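Local atomic coordinates of D-mannose isomerase (Marinomonas mediterranea, PDB entry 5X32), a protein that catalyses the reversible isomerisation of D-mannose to D-fructose, accepts D-lyxose less efficiently, and does not use D-glucose. Residues Pro4-Lys9 and Thr339-Ser344. Sequence-based numbering, arbitrary orientation.
Sequences PAFDSK and TLWEFS
Phe-6 and Trp-341 meet as a slid aromatic pair that ties the N-terminal loop to helix 331-347 of the alpha-helical barrel, the (alpha/alpha)6 fold of the N-acylglucosamine 2-epimerase family. The phenyl ring and the five-membered ring of the indole are nearly parallel, their planes 13° apart, yet displaced so far that they barely overlap, with centroids 4.8 Å from one another. One face of each ring instead receives the other residue's methylene, a reciprocal CH-pi exchange: Trp-341 CB sits 3.4 Å from the Phe-6 ring centroid, while Phe-6 CB lies 3.9 Å from the centroid of the Trp-341 five-membered ring. The phenyl reaches this position with CG anti to its own carbonyl carbon (chi1 -64°), and its CD1 lies over the indole face near the rim, 3.5 Å from Trp-341 CE3. Beside the pair, Glu-342 adds its CG, 4.0 Å from Phe-6 CE2 and oblique to the ring. Phe-11 and His-15 of helix 9-23 meet the indole edge-to-face, and Phe-11 meets the phenyl in the same manner. With an alanine at Phe-6, the Trp-341 methylene would probably lose the ring that covers it, and a gap would open beside the indole. The loop itself bends through a type I turn, Ala-5 to Ser-8, where Ala-5 O accepts hydrogen bonds from Ser-8 N and from Ser-8 OG, the latter 2.6 Å away in the carbonyl plane.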
# COMPACT_ATOMS: atom_id res chain seq x y z
N PRO A 4 22.21 -0.42 12.25
CA PRO A 4 22.34 -1.54 11.31
C PRO A 4 22.63 -1.03 9.89
O PRO A 4 22.40 0.15 9.60
CB PRO A 4 20.97 -2.20 11.35
CG PRO A 4 20.23 -1.59 12.49
CD PRO A 4 20.85 -0.29 12.80
N ALA A 5 23.13 -1.91 9.03
CA ALA A 5 23.35 -1.55 7.64
C ALA A 5 22.00 -1.63 6.93
O ALA A 5 21.59 -2.71 6.50
CB ALA A 5 24.36 -2.47 7.00
N PHE A 6 21.34 -0.48 6.79
CA PHE A 6 19.96 -0.47 6.32
C PHE A 6 19.88 -0.83 4.86
O PHE A 6 18.81 -1.20 4.38
CB PHE A 6 19.31 0.88 6.55
CG PHE A 6 19.17 1.25 7.98
CD1 PHE A 6 18.31 0.52 8.81
CD2 PHE A 6 19.89 2.31 8.52
CE1 PHE A 6 18.17 0.85 10.15
CE2 PHE A 6 19.75 2.64 9.85
CZ PHE A 6 18.90 1.91 10.67
N ASP A 7 21.01 -0.74 4.17
CA ASP A 7 21.07 -1.11 2.77
C ASP A 7 21.59 -2.54 2.52
O ASP A 7 21.91 -2.89 1.38
CB ASP A 7 21.92 -0.09 2.01
CG ASP A 7 23.33 0.06 2.58
OD1 ASP A 7 23.47 0.05 3.82
OD2 ASP A 7 24.28 0.25 1.79
N SER A 8 21.67 -3.36 3.57
CA SER A 8 22.17 -4.74 3.44
C SER A 8 21.05 -5.77 3.27
O SER A 8 19.98 -5.62 3.85
CB SER A 8 23.07 -5.11 4.63
OG SER A 8 22.38 -5.14 5.86
N LYS A 9 21.31 -6.80 2.48
CA LYS A 9 20.37 -7.92 2.33
C LYS A 9 20.06 -8.56 3.68
O LYS A 9 18.89 -8.83 4.02
CB LYS A 9 20.95 -8.95 1.37
CG LYS A 9 20.25 -10.28 1.36
CD LYS A 9 20.61 -11.05 0.08
CE LYS A 9 20.04 -12.46 0.10
NZ LYS A 9 20.62 -13.24 1.24
N THR A 339 18.34 8.46 6.55
CA THR A 339 17.62 9.26 7.55
C THR A 339 16.27 8.64 7.89
O THR A 339 15.85 8.60 9.04
CB THR A 339 17.44 10.72 7.09
OG1 THR A 339 16.79 10.75 5.82
CG2 THR A 339 18.78 11.41 6.98
N LEU A 340 15.57 8.17 6.87
CA LEU A 340 14.25 7.58 7.07
C LEU A 340 14.34 6.28 7.88
O LEU A 340 13.56 6.06 8.81
CB LEU A 340 13.57 7.35 5.73
CG LEU A 340 13.15 8.66 5.06
CD1 LEU A 340 12.94 8.48 3.57
CD2 LEU A 340 11.88 9.18 5.73
N TRP A 341 15.32 5.44 7.54
CA TRP A 341 15.55 4.25 8.34
C TRP A 341 15.98 4.60 9.78
O TRP A 341 15.57 3.92 10.72
CB TRP A 341 16.59 3.35 7.68
CG TRP A 341 15.99 2.31 6.81
CD1 TRP A 341 16.03 2.26 5.44
CD2 TRP A 341 15.22 1.15 7.23
NE1 TRP A 341 15.34 1.15 4.98
CE2 TRP A 341 14.85 0.45 6.06
CE3 TRP A 341 14.84 0.64 8.48
CZ2 TRP A 341 14.10 -0.73 6.10
CZ3 TRP A 341 14.08 -0.55 8.51
CH2 TRP A 341 13.72 -1.21 7.33
N GLU A 342 16.82 5.61 9.96
CA GLU A 342 17.26 5.97 11.31
C GLU A 342 16.06 6.38 12.15
O GLU A 342 15.85 5.84 13.24
CB GLU A 342 18.31 7.08 11.28
CG GLU A 342 19.68 6.53 10.91
CD GLU A 342 20.69 7.61 10.51
OE1 GLU A 342 20.41 8.82 10.72
OE2 GLU A 342 21.76 7.24 9.97
N PHE A 343 15.25 7.29 11.63
CA PHE A 343 14.05 7.69 12.35
C PHE A 343 13.19 6.47 12.68
O PHE A 343 12.69 6.34 13.81
CB PHE A 343 13.22 8.69 11.55
CG PHE A 343 11.86 8.95 12.13
CD1 PHE A 343 11.70 9.82 13.19
CD2 PHE A 343 10.75 8.26 11.67
CE1 PHE A 343 10.45 10.05 13.74
CE2 PHE A 343 9.51 8.49 12.21
CZ PHE A 343 9.36 9.38 13.26
N SER A 344 13.01 5.59 11.70
CA SER A 344 12.19 4.40 11.86
C SER A 344 12.68 3.43 12.95
O SER A 344 11.90 2.92 13.77
CB SER A 344 12.08 3.67 10.52
OG SER A 344 11.38 4.46 9.58